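Local coordinates for protein CaaX farnesyltransferase beta subunit Ram1 (Aspergillus fumigatus, PDB 4MBG) that probably binds the protein substrate in the zinc-dependent farnesyltransferase heterodimer, which transfers farnesyl from farnesyl diphosphate to a cysteine near the substrate's C terminus, at residues E309-Y314 / S357-K362; D365-H370 / S431-Y436; E249-A254 / E290-C295. One frame throughout, in Å; residues are numbered along the deposited sequence.

Interaction 1: residues E309-Y314 / S357-K362; sequences EAHGAY and SGRTNK. With FPP (farnesyl diphosphate), chain F.
Arg359 reaches across to Glu309 and His311 in the alpha-alpha toroid of the prenyltransferase beta subunit, where Arg359 and His311 belong to the diphosphate-binding site for farnesyl diphosphate and Glu309 stands behind Arg359. They illustrate how a second shell sets the groups that grip an anion. With CG lodged between the backbone N and the carbonyl carbon (chi1 42°) and the chain extended from there to NE, Arg359 carries its guanidinium past the His311 ring to the phosphates. Its NE gives an almost straight bond to O2B of the ligand at 2.7 Å, and NH2 reaches O1A at 2.9 Å, so one arginine spans both phosphates. Its remaining nitrogen, NH1, makes a salt bridge with Glu309 OE1 at 2.9 Å. The carboxylate meets the guanidinium edge with its plane turned 78° away, which favours a single bond over a paired grip. Glu309 is fully extended, and Ser198 and Asn197 of the alpha subunit Ram2 hold its two oxygens, while Lys159 O of the same subunit takes a further bond from Arg359 NH1.

His311 is the N-cap of helix 312-323. Its ND1 accepts from Ala313 N within the ring plane, which fixes the ring's rotation and leaves NE2 to donate to O2B of the ligand at 2.9 Å. The isoprenoid carbon C3 covers one ring face; Gly358 covers the opposite one, its CA 4.2 Å from the centroid in a CH-pi contact. Gly358 O also receives Gly312 N at 2.7 Å, on a lone pair, tying the helix start to the loop. Water 1 bridges Ala310 O and Thr360 N. Finally, Lys362, the last residue of the type II turn, bends back, lays CD over one face of the Arg359 guanidinium and places NZ 2.7 Å from O1B of the ligand.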
loop_
_atom_site.group_PDB
_atom_site.type_symbol
_atom_site.label_atom_id
_atom_site.label_comp_id
_atom_site.label_asym_id
_atom_site.label_seq_id
_atom_site.Cartn_x
_atom_site.Cartn_y
_atom_site.Cartn_z
ATOM N N GLU B 309 -10.681 2.815 -0.837
ATOM C CA GLU B 309 -10.684 2.436 0.574
ATOM C C GLU B 309 -9.294 2.642 1.206
ATOM O O GLU B 309 -8.283 2.313 0.592
ATOM C CB GLU B 309 -11.072 0.955 0.661
ATOM C CG GLU B 309 -11.136 0.401 2.087
ATOM C CD GLU B 309 -11.553 -1.086 2.093
ATOM O OE1 GLU B 309 -11.589 -1.713 1.006
ATOM O OE2 GLU B 309 -11.813 -1.632 3.181
ATOM N N ALA B 310 -9.262 3.179 2.429
ATOM C CA ALA B 310 -7.972 3.346 3.146
ATOM C C ALA B 310 -7.207 2.018 3.216
ATOM O O ALA B 310 -7.776 0.985 3.583
ATOM C CB ALA B 310 -8.211 3.858 4.557
ATOM N N HIS B 311 -5.909 2.051 2.916
ATOM C CA HIS B 311 -5.141 0.803 2.904
ATOM C C HIS B 311 -3.705 1.074 3.326
ATOM O O HIS B 311 -3.088 2.045 2.871
ATOM C CB HIS B 311 -5.138 0.183 1.508
ATOM C CG HIS B 311 -4.725 -1.260 1.495
ATOM N ND1 HIS B 311 -3.416 -1.667 1.671
ATOM C CD2 HIS B 311 -5.463 -2.392 1.377
ATOM C CE1 HIS B 311 -3.364 -2.992 1.638
ATOM N NE2 HIS B 311 -4.594 -3.454 1.467
ATOM N N GLY B 312 -3.175 0.210 4.176
ATOM C CA GLY B 312 -1.803 0.381 4.648
ATOM C C GLY B 312 -0.723 0.558 3.580
ATOM O O GLY B 312 0.206 1.355 3.774
ATOM N N ALA B 313 -0.820 -0.155 2.450
ATOM C CA ALA B 313 0.221 -0.015 1.430
ATOM C C ALA B 313 0.244 1.407 0.862
ATOM O O ALA B 313 1.300 1.963 0.582
ATOM C CB ALA B 313 -0.008 -0.994 0.326
ATOM N N TYR B 314 -0.944 1.984 0.689
ATOM C CA TYR B 314 -1.040 3.327 0.136
ATOM C C TYR B 314 -0.753 4.404 1.185
ATOM O O TYR B 314 -0.261 5.477 0.874
ATOM C CB TYR B 314 -2.426 3.503 -0.487
ATOM C CG TYR B 314 -2.659 2.583 -1.668
ATOM C CD1 TYR B 314 -1.743 2.502 -2.724
ATOM C CD2 TYR B 314 -3.809 1.801 -1.746
ATOM C CE1 TYR B 314 -1.995 1.660 -3.832
ATOM C CE2 TYR B 314 -4.061 0.977 -2.843
ATOM C CZ TYR B 314 -3.136 0.888 -3.863
ATOM O OH TYR B 314 -3.399 0.070 -4.945
ATOM N N SER B 357 -2.953 -5.790 9.746
ATOM C CA SER B 357 -3.792 -5.954 8.564
ATOM C C SER B 357 -3.609 -4.721 7.673
ATOM O O SER B 357 -3.136 -3.681 8.126
ATOM C CB SER B 357 -5.268 -5.990 8.992
ATOM O OG SER B 357 -5.615 -4.780 9.698
ATOM N N GLY B 358 -4.063 -4.803 6.428
ATOM C CA GLY B 358 -3.913 -3.649 5.522
ATOM C C GLY B 358 -5.107 -2.719 5.501
ATOM O O GLY B 358 -4.993 -1.544 5.130
ATOM N N ARG B 359 -6.272 -3.248 5.869
ATOM C CA ARG B 359 -7.497 -2.443 5.880
ATOM C C ARG B 359 -8.488 -3.004 6.877
ATOM O O ARG B 359 -8.394 -4.173 7.293
ATOM C CB ARG B 359 -8.111 -2.319 4.486
ATOM C CG ARG B 359 -8.098 -3.633 3.677
ATOM C CD ARG B 359 -8.821 -3.395 2.318
ATOM N NE ARG B 359 -8.536 -4.495 1.386
ATOM C CZ ARG B 359 -9.350 -4.866 0.401
ATOM N NH1 ARG B 359 -10.512 -4.240 0.217
ATOM N NH2 ARG B 359 -9.016 -5.902 -0.373
ATOM N N THR B 360 -9.445 -2.159 7.231
ATOM C CA THR B 360 -10.415 -2.484 8.280
ATOM C C THR B 360 -11.182 -3.768 7.993
ATOM O O THR B 360 -11.662 -3.978 6.872
ATOM C CB THR B 360 -11.373 -1.323 8.452
ATOM O OG1 THR B 360 -10.604 -0.162 8.794
ATOM C CG2 THR B 360 -12.407 -1.624 9.572
ATOM N N ASN B 361 -11.253 -4.639 8.998
ATOM C CA ASN B 361 -11.983 -5.911 8.869
ATOM C C ASN B 361 -11.392 -6.923 7.880
ATOM O O ASN B 361 -12.076 -7.852 7.464
ATOM C CB ASN B 361 -13.499 -5.655 8.620
ATOM C CG ASN B 361 -14.275 -5.519 9.918
ATOM O OD1 ASN B 361 -13.995 -6.246 10.884
ATOM N ND2 ASN B 361 -15.269 -4.608 9.953
ATOM N N LYS B 362 -10.108 -6.762 7.533
ATOM C CA LYS B 362 -9.401 -7.809 6.802
ATOM C C LYS B 362 -8.320 -8.430 7.692
ATOM O O LYS B 362 -8.302 -8.177 8.903
ATOM C CB LYS B 362 -8.869 -7.288 5.454
ATOM C CG LYS B 362 -10.085 -6.899 4.528
ATOM C CD LYS B 362 -9.795 -7.174 3.045
ATOM C CE LYS B 362 -9.862 -8.683 2.678
ATOM N NZ LYS B 362 -9.298 -8.913 1.277
HETATM C C1 FPP F . -5.125 -5.414 -1.787
HETATM O O1 FPP F . -4.892 -6.777 -2.043
HETATM C C2 FPP F . -3.961 -4.649 -1.821
HETATM C C3 FPP F . -3.863 -3.222 -2.287
HETATM C C4 FPP F . -4.643 -2.952 -3.556
HETATM C C5 FPP F . -2.399 -2.698 -2.248
HETATM C C6 FPP F . -1.337 -3.097 -3.260
HETATM C C7 FPP F . -0.065 -2.474 -3.262
HETATM C C8 FPP F . 0.976 -2.800 -2.225
HETATM C C10 FPP F . 1.142 -4.255 -1.912
HETATM C C9 FPP F . 2.331 -2.124 -2.465
HETATM C C11 FPP F . 2.374 -0.740 -3.103
HETATM C C12 FPP F . 3.545 0.004 -2.903
HETATM C C13 FPP F . 4.703 0.001 -3.879
HETATM C C14 FPP F . 4.682 -0.870 -5.112
HETATM C C15 FPP F . 5.941 0.779 -3.541
HETATM P PA FPP F . -5.512 -7.894 -1.138
HETATM O O1A FPP F . -7.008 -7.808 -1.152
HETATM O O2A FPP F . -5.009 -9.163 -1.759
HETATM O O3A FPP F . -4.916 -7.760 0.310
HETATM P PB FPP F . -5.671 -7.306 1.641
HETATM O O1B FPP F . -6.757 -8.278 2.004
HETATM O O2B FPP F . -6.208 -5.918 1.519
HETATM O O3B FPP F . -4.538 -7.348 2.651
HETATM O O HOH W 1 -9.299 0.635 5.975
#

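Interaction 2: residues D365-H370 / S431-Y436. With ZN (zinc ion), chain G; FPP (farnesyl diphosphate), chain F; EDO (1,2-ethanediol), chain I.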
loop_
_atom_site.group_PDB
_atom_site.type_symbol
_atom_site.label_atom_id
_atom_site.label_comp_id
_atom_site.label_asym_id
_atom_site.label_seq_id
_atom_site.Cartn_x
_atom_site.Cartn_y
_atom_site.Cartn_z
ATOM N N ASP B 365 -1.134 -9.785 7.785
ATOM C CA ASP B 365 -0.294 -10.280 6.690
ATOM C C ASP B 365 1.107 -9.740 6.967
ATOM O O ASP B 365 1.283 -8.546 7.257
ATOM C CB ASP B 365 -0.870 -9.788 5.347
ATOM C CG ASP B 365 0.010 -10.100 4.143
ATOM O OD1 ASP B 365 1.220 -10.408 4.276
ATOM O OD2 ASP B 365 -0.516 -10.000 3.012
ATOM N N GLY B 366 2.098 -10.628 6.922
ATOM C CA GLY B 366 3.470 -10.251 7.256
ATOM C C GLY B 366 4.054 -9.168 6.343
ATOM O O GLY B 366 5.011 -8.503 6.736
ATOM N N CYS B 367 3.542 -8.978 5.130
ATOM C CA CYS B 367 4.153 -7.907 4.314
ATOM C C CYS B 367 3.830 -6.515 4.875
ATOM O O CYS B 367 4.578 -5.547 4.636
ATOM C CB CYS B 367 3.789 -7.975 2.823
ATOM S SG CYS B 367 2.029 -7.646 2.428
ATOM N N TYR B 368 2.737 -6.408 5.629
ATOM C CA TYR B 368 2.370 -5.114 6.188
ATOM C C TYR B 368 3.300 -4.771 7.343
ATOM O O TYR B 368 3.243 -3.662 7.861
ATOM C CB TYR B 368 0.889 -5.072 6.648
ATOM C CG TYR B 368 -0.033 -5.289 5.460
ATOM C CD1 TYR B 368 0.184 -4.598 4.272
ATOM C CD2 TYR B 368 -1.037 -6.233 5.495
ATOM C CE1 TYR B 368 -0.615 -4.826 3.122
ATOM C CE2 TYR B 368 -1.860 -6.476 4.347
ATOM C CZ TYR B 368 -1.633 -5.760 3.183
ATOM O OH TYR B 368 -2.410 -5.977 2.057
ATOM N N SER B 369 4.164 -5.716 7.734
ATOM C CA SER B 369 5.185 -5.378 8.715
ATOM C C SER B 369 6.007 -4.207 8.184
ATOM O O SER B 369 6.461 -3.343 8.961
ATOM C CB SER B 369 6.091 -6.588 9.009
ATOM O OG SER B 369 5.304 -7.744 9.282
ATOM N N HIS B 370 6.202 -4.173 6.868
ATOM C CA HIS B 370 6.772 -2.984 6.245
ATOM C C HIS B 370 5.741 -1.893 5.942
ATOM O O HIS B 370 5.889 -0.748 6.394
ATOM C CB HIS B 370 7.505 -3.313 4.933
ATOM C CG HIS B 370 7.812 -2.086 4.134
ATOM N ND1 HIS B 370 8.624 -1.077 4.616
ATOM C CD2 HIS B 370 7.347 -1.659 2.931
ATOM C CE1 HIS B 370 8.662 -0.089 3.734
ATOM N NE2 HIS B 370 7.912 -0.426 2.697
ATOM N N SER B 431 9.358 -14.431 -2.190
ATOM C CA SER B 431 10.442 -13.501 -1.881
ATOM C C SER B 431 9.922 -12.097 -1.539
ATOM O O SER B 431 10.585 -11.359 -0.823
ATOM C CB SER B 431 11.507 -13.450 -2.978
ATOM O OG SER B 431 10.998 -12.972 -4.198
ATOM N N TYR B 432 8.720 -11.764 -2.015
ATOM C CA TYR B 432 8.074 -10.498 -1.671
ATOM C C TYR B 432 7.771 -10.496 -0.161
ATOM O O TYR B 432 8.100 -9.537 0.553
ATOM C CB TYR B 432 6.791 -10.319 -2.494
ATOM C CG TYR B 432 5.823 -9.293 -1.943
ATOM C CD1 TYR B 432 5.925 -7.933 -2.280
ATOM C CD2 TYR B 432 4.785 -9.686 -1.091
ATOM C CE1 TYR B 432 5.022 -6.995 -1.758
ATOM C CE2 TYR B 432 3.880 -8.761 -0.588
ATOM C CZ TYR B 432 4.011 -7.422 -0.912
ATOM O OH TYR B 432 3.109 -6.530 -0.379
ATOM N N HIS B 433 7.142 -11.568 0.320
ATOM C CA HIS B 433 6.829 -11.667 1.741
ATOM C C HIS B 433 8.075 -11.803 2.611
ATOM O O HIS B 433 8.100 -11.335 3.757
ATOM C CB HIS B 433 5.780 -12.768 2.015
ATOM C CG HIS B 433 4.388 -12.328 1.660
ATOM N ND1 HIS B 433 3.790 -12.622 0.455
ATOM C CD2 HIS B 433 3.530 -11.517 2.321
ATOM C CE1 HIS B 433 2.611 -12.023 0.395
ATOM N NE2 HIS B 433 2.430 -11.348 1.519
ATOM N N THR B 434 9.102 -12.440 2.069
ATOM C CA THR B 434 10.368 -12.567 2.792
ATOM C C THR B 434 11.013 -11.185 2.948
ATOM O O THR B 434 11.415 -10.792 4.048
ATOM C CB THR B 434 11.322 -13.515 2.041
ATOM O OG1 THR B 434 10.699 -14.794 1.927
ATOM C CG2 THR B 434 12.647 -13.663 2.781
ATOM N N CYS B 435 11.094 -10.441 1.851
ATOM C CA CYS B 435 11.676 -9.095 1.911
ATOM C C CYS B 435 10.941 -8.217 2.951
ATOM O O CYS B 435 11.562 -7.594 3.825
ATOM C CB CYS B 435 11.627 -8.445 0.502
ATOM S SG CYS B 435 11.990 -6.676 0.468
ATOM N N TYR B 436 9.611 -8.158 2.866
ATOM C CA TYR B 436 8.911 -7.172 3.684
ATOM C C TYR B 436 8.721 -7.600 5.140
ATOM O O TYR B 436 8.662 -6.745 6.001
ATOM C CB TYR B 436 7.597 -6.679 3.006
ATOM C CG TYR B 436 7.917 -5.865 1.765
ATOM C CD1 TYR B 436 8.646 -4.671 1.877
ATOM C CD2 TYR B 436 7.508 -6.278 0.489
ATOM C CE1 TYR B 436 8.946 -3.890 0.773
ATOM C CE2 TYR B 436 7.808 -5.505 -0.648
ATOM C CZ TYR B 436 8.522 -4.325 -0.506
ATOM O OH TYR B 436 8.819 -3.568 -1.626
HETATM ZN ZN ZN G . 1.165 -9.747 1.881
HETATM C C1 FPP F . -5.125 -5.414 -1.787
HETATM O O1 FPP F . -4.892 -6.777 -2.043
HETATM C C2 FPP F . -3.961 -4.649 -1.821
HETATM C C3 FPP F . -3.863 -3.222 -2.287
HETATM C C4 FPP F . -4.643 -2.952 -3.556
HETATM C C5 FPP F . -2.399 -2.698 -2.248
HETATM C C6 FPP F . -1.337 -3.097 -3.260
HETATM C C7 FPP F . -0.065 -2.474 -3.262
HETATM C C8 FPP F . 0.976 -2.800 -2.225
HETATM C C10 FPP F . 1.142 -4.255 -1.912
HETATM C C9 FPP F . 2.331 -2.124 -2.465
HETATM C C11 FPP F . 2.374 -0.740 -3.103
HETATM C C12 FPP F . 3.545 0.004 -2.903
HETATM C C13 FPP F . 4.703 0.001 -3.879
HETATM C C14 FPP F . 4.682 -0.870 -5.112
HETATM C C15 FPP F . 5.941 0.779 -3.541
HETATM P PA FPP F . -5.512 -7.894 -1.138
HETATM O O1A FPP F . -7.008 -7.808 -1.152
HETATM O O2A FPP F . -5.009 -9.163 -1.759
HETATM O O3A FPP F . -4.916 -7.760 0.310
HETATM P PB FPP F . -5.671 -7.306 1.641
HETATM O O1B FPP F . -6.757 -8.278 2.004
HETATM O O2B FPP F . -6.208 -5.918 1.519
HETATM O O3B FPP F . -4.538 -7.348 2.651
HETATM C C1 EDO I . 9.408 -15.070 -6.591
HETATM O O1 EDO I . 9.112 -13.647 -5.998
HETATM C C2 EDO I . 8.566 -16.110 -5.789
HETATM O O2 EDO I . 9.331 -16.051 -4.538
HETATM O O HOH W 2 0.169 -9.638 -0.002
#
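Cys367 meets Tyr432, His433 and Tyr436 along the whole of its short side chain, a compact example of how a metal ligand is packed as well as bonded. Its CB is wedged among them, 3.5 Å from Tyr432 CE2, with His433 CD2 and Tyr436 CB also close. One bond further out, chi1 of 67° swings SG between the backbone N and the carbonyl carbon and onto the zinc ion, at 2.3 Å. The sulfur also lies obliquely beside the Tyr432 and His433 rings and 3.2 Å from Tyr432 OH, a hydroxyl bonded to Trp371 NE1.

His433 brings NE2 to the zinc at 2.1 Å from helix 431-444. Asp365 chelates unevenly, OD2 at 2.0 Å and OD1 at 2.5 Å from the metal. The longer contact belongs to the oxygen that also accepts a nearly straight bond from Cys367 N, so the turn itself helps fix the carboxylate, which lies close to coplanar with the His433 ring. Further along, the His370 and Tyr436 rings run near parallel (20°) but slid apart. From the same turn, Tyr368 OH donates to O3B of the farnesyl diphosphate at 2.6 Å.

Water 2 completes the zinc sphere, and the Asp-Cys-His set is that of the protein farnesyltransferase zinc site, in which the cysteine of the substrate probably displaces such a water.

Interaction 3: residues E249-A254 / E290-C295. With FPP (farnesyl diphosphate), chain F.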
loop_
_atom_site.group_PDB
_atom_site.type_symbol
_atom_site.label_atom_id
_atom_site.label_comp_id
_atom_site.label_asym_id
_atom_site.label_seq_id
_atom_site.Cartn_x
_atom_site.Cartn_y
_atom_site.Cartn_z
ATOM N N GLU B 249 -3.337 5.616 -12.568
ATOM C CA GLU B 249 -2.854 6.662 -11.663
ATOM C C GLU B 249 -3.208 6.303 -10.224
ATOM O O GLU B 249 -4.388 6.246 -9.844
ATOM C CB GLU B 249 -3.483 8.013 -11.996
ATOM C CG GLU B 249 -2.955 9.098 -11.051
ATOM C CD GLU B 249 -3.454 10.486 -11.353
ATOM O OE1 GLU B 249 -4.284 10.696 -12.288
ATOM O OE2 GLU B 249 -2.973 11.396 -10.642
ATOM N N ASP B 250 -2.186 6.066 -9.414
ATOM C CA ASP B 250 -2.437 5.776 -7.995
ATOM C C ASP B 250 -1.247 6.232 -7.183
ATOM O O ASP B 250 -0.238 6.658 -7.751
ATOM C CB ASP B 250 -2.818 4.287 -7.761
ATOM C CG ASP B 250 -1.709 3.301 -8.102
ATOM O OD1 ASP B 250 -0.512 3.598 -7.887
ATOM O OD2 ASP B 250 -2.050 2.184 -8.571
ATOM N N VAL B 251 -1.378 6.191 -5.863
ATOM C CA VAL B 251 -0.348 6.777 -4.991
ATOM C C VAL B 251 0.971 5.989 -5.025
ATOM O O VAL B 251 2.028 6.534 -4.743
ATOM C CB VAL B 251 -0.836 6.986 -3.524
ATOM C CG1 VAL B 251 -2.125 7.840 -3.514
ATOM C CG2 VAL B 251 -1.015 5.691 -2.839
ATOM N N ARG B 252 0.901 4.701 -5.345
ATOM C CA ARG B 252 2.098 3.903 -5.520
ATOM C C ARG B 252 2.884 4.505 -6.697
ATOM O O ARG B 252 4.113 4.602 -6.657
ATOM C CB ARG B 252 1.722 2.426 -5.796
ATOM C CG ARG B 252 2.761 1.726 -6.659
ATOM C CD ARG B 252 2.262 0.515 -7.433
ATOM N NE ARG B 252 1.116 0.812 -8.286
ATOM C CZ ARG B 252 0.797 0.150 -9.395
ATOM N NH1 ARG B 252 1.563 -0.829 -9.844
ATOM N NH2 ARG B 252 -0.293 0.486 -10.069
ATOM N N GLY B 253 2.168 4.960 -7.728
ATOM C CA GLY B 253 2.814 5.616 -8.865
ATOM C C GLY B 253 3.571 6.887 -8.456
ATOM O O GLY B 253 4.728 7.102 -8.840
ATOM N N ALA B 254 2.930 7.729 -7.645
ATOM C CA ALA B 254 3.576 8.944 -7.160
ATOM C C ALA B 254 4.818 8.644 -6.290
ATOM O O ALA B 254 5.874 9.235 -6.467
ATOM C CB ALA B 254 2.581 9.823 -6.396
ATOM N N GLU B 290 -1.155 18.179 -2.497
ATOM C CA GLU B 290 -2.607 18.345 -2.574
ATOM C C GLU B 290 -3.297 17.067 -3.058
ATOM O O GLU B 290 -4.351 16.674 -2.534
ATOM C CB GLU B 290 -2.970 19.536 -3.481
ATOM C CG GLU B 290 -2.433 20.881 -2.944
ATOM C CD GLU B 290 -1.025 21.220 -3.432
ATOM O OE1 GLU B 290 -0.348 20.339 -3.993
ATOM O OE2 GLU B 290 -0.594 22.385 -3.265
ATOM N N TYR B 291 -2.735 16.458 -4.095
ATOM C CA TYR B 291 -3.250 15.187 -4.598
ATOM C C TYR B 291 -3.254 14.134 -3.479
ATOM O O TYR B 291 -4.255 13.442 -3.263
ATOM C CB TYR B 291 -2.407 14.719 -5.792
ATOM C CG TYR B 291 -2.579 13.241 -6.136
ATOM C CD1 TYR B 291 -3.677 12.799 -6.853
ATOM C CD2 TYR B 291 -1.624 12.304 -5.747
ATOM C CE1 TYR B 291 -3.828 11.450 -7.182
ATOM C CE2 TYR B 291 -1.758 10.971 -6.050
ATOM C CZ TYR B 291 -2.857 10.540 -6.772
ATOM O OH TYR B 291 -2.979 9.203 -7.093
ATOM N N LEU B 292 -2.148 14.034 -2.743
ATOM C CA LEU B 292 -2.061 13.019 -1.684
ATOM C C LEU B 292 -3.097 13.315 -0.580
ATOM O O LEU B 292 -3.714 12.399 -0.037
ATOM C CB LEU B 292 -0.634 12.985 -1.111
ATOM C CG LEU B 292 0.414 12.546 -2.147
ATOM C CD1 LEU B 292 1.813 12.708 -1.550
ATOM C CD2 LEU B 292 0.136 11.087 -2.574
ATOM N N SER B 293 -3.290 14.595 -0.245
ATOM C CA SER B 293 -4.342 14.977 0.711
ATOM C C SER B 293 -5.723 14.483 0.259
ATOM O O SER B 293 -6.545 14.056 1.081
ATOM C CB SER B 293 -4.387 16.517 0.904
ATOM O OG SER B 293 -5.524 16.895 1.679
ATOM N N ARG B 294 -5.979 14.552 -1.047
ATOM C CA ARG B 294 -7.260 14.096 -1.593
ATOM C C ARG B 294 -7.407 12.584 -1.606
ATOM O O ARG B 294 -8.476 12.074 -1.956
ATOM C CB ARG B 294 -7.477 14.648 -3.001
ATOM C CG ARG B 294 -7.582 16.174 -3.015
ATOM C CD ARG B 294 -8.128 16.695 -4.360
ATOM N NE ARG B 294 -7.352 16.203 -5.480
ATOM C CZ ARG B 294 -6.293 16.814 -6.021
ATOM N NH1 ARG B 294 -5.846 17.978 -5.553
ATOM N NH2 ARG B 294 -5.682 16.239 -7.048
ATOM N N CYS B 295 -6.359 11.872 -1.184
ATOM C CA CYS B 295 -6.452 10.409 -1.042
ATOM C C CYS B 295 -6.677 9.959 0.408
ATOM O O CYS B 295 -6.811 8.758 0.674
ATOM C CB CYS B 295 -5.194 9.720 -1.594
ATOM S SG CYS B 295 -5.055 9.901 -3.407
HETATM C C1 FPP F . -5.125 -5.414 -1.787
HETATM O O1 FPP F . -4.892 -6.777 -2.043
HETATM C C2 FPP F . -3.961 -4.649 -1.821
HETATM C C3 FPP F . -3.863 -3.222 -2.287
HETATM C C4 FPP F . -4.643 -2.952 -3.556
HETATM C C5 FPP F . -2.399 -2.698 -2.248
HETATM C C6 FPP F . -1.337 -3.097 -3.260
HETATM C C7 FPP F . -0.065 -2.474 -3.262
HETATM C C8 FPP F . 0.976 -2.800 -2.225
HETATM C C10 FPP F . 1.142 -4.255 -1.912
HETATM C C9 FPP F . 2.331 -2.124 -2.465
HETATM C C11 FPP F . 2.374 -0.740 -3.103
HETATM C C12 FPP F . 3.545 0.004 -2.903
HETATM C C13 FPP F . 4.703 0.001 -3.879
HETATM C C14 FPP F . 4.682 -0.870 -5.112
HETATM C C15 FPP F . 5.941 0.779 -3.541
HETATM P PA FPP F . -5.512 -7.894 -1.138
HETATM O O1A FPP F . -7.008 -7.808 -1.152
HETATM O O2A FPP F . -5.009 -9.163 -1.759
HETATM O O3A FPP F . -4.916 -7.760 0.310
HETATM P PB FPP F . -5.671 -7.306 1.641
HETATM O O1B FPP F . -6.757 -8.278 2.004
HETATM O O2B FPP F . -6.208 -5.918 1.519
HETATM O O3B FPP F . -4.538 -7.348 2.651
HETATM O O HOH W 3 -5.185 8.551 -8.357
#
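Glu249 and Tyr291 approach each other from opposite directions, carboxylate and phenol ring turned to within 19° of parallel. Glu249, fully extended, brings OE2 obliquely to 3.6 Å from Tyr291 CE1, a contact of carboxylate oxygen with ring carbon; Asp238 OD1 crowds the same oxygen, which might raise the affinity of one of the two acids for a proton. The phenol oxygen lies against the backbone just ahead of helix 251-263, with Tyr291 OH 3.4 Å from Asp250 C. There water 3 links it to the backbone: the water stands 2.6 Å from Tyr291 OH, in the plane of the ring, and donates to Glu249 O. The water thus relays the tyrosine hydroxyl to a main-chain carbonyl.

Val251 crosses the tyrosine at a slant. Its CG1, anti to the carbonyl carbon (chi1 -55°), is the branch that does the touching: it lies 3.6 Å from Cys295 SG, with Leu292 CD2 and Tyr291 CE2 slightly farther away. Cys295 SG in turn sits over one face of the Tyr291 ring, toward the rim. One methyl is therefore held among a sulfur, a leucine branch and an aromatic ring.

Asp250 points away from this packing. As the N-cap it takes Gly253 N on OD1 at 3.0 Å, and Arg252 grips the same carboxylate side-on, NE to OD1 and NH2 to OD2, while also bridging to Glu248. This leaves the aliphatic part of Arg252 against the isoprenoid, its CG 3.6 Å from C14 of the ligand.

Helix 312-323 packs against both helices, with Cys317 touching Val251 and Cys321 and Leu322 touching Leu292, so that helix 251-263, helix 288-293 and helix 312-323 close on one another within the toroid.

Along the chain the three contacts come in series, none enclosing or crossing another. Interaction 3 is first, bringing the start of helix 251-263 against the end of helix 288-293 and closing the loop between them. Helix 312-323 follows, and interaction 1 joins its start to the loop ahead of helix 368-371, bringing helix 328-335 and helix 338-346 round between them. Interaction 2 then ties that short helix to helix 431-444. Neighbours touch: Tyr314 of interaction 1 packs on Val251 of interaction 3, and His311 of interaction 1 meets Tyr368 of interaction 2. Interactions 2 and 3 remain about 9 Å apart at their nearest atoms, yet all three meet the same farnesyl diphosphate.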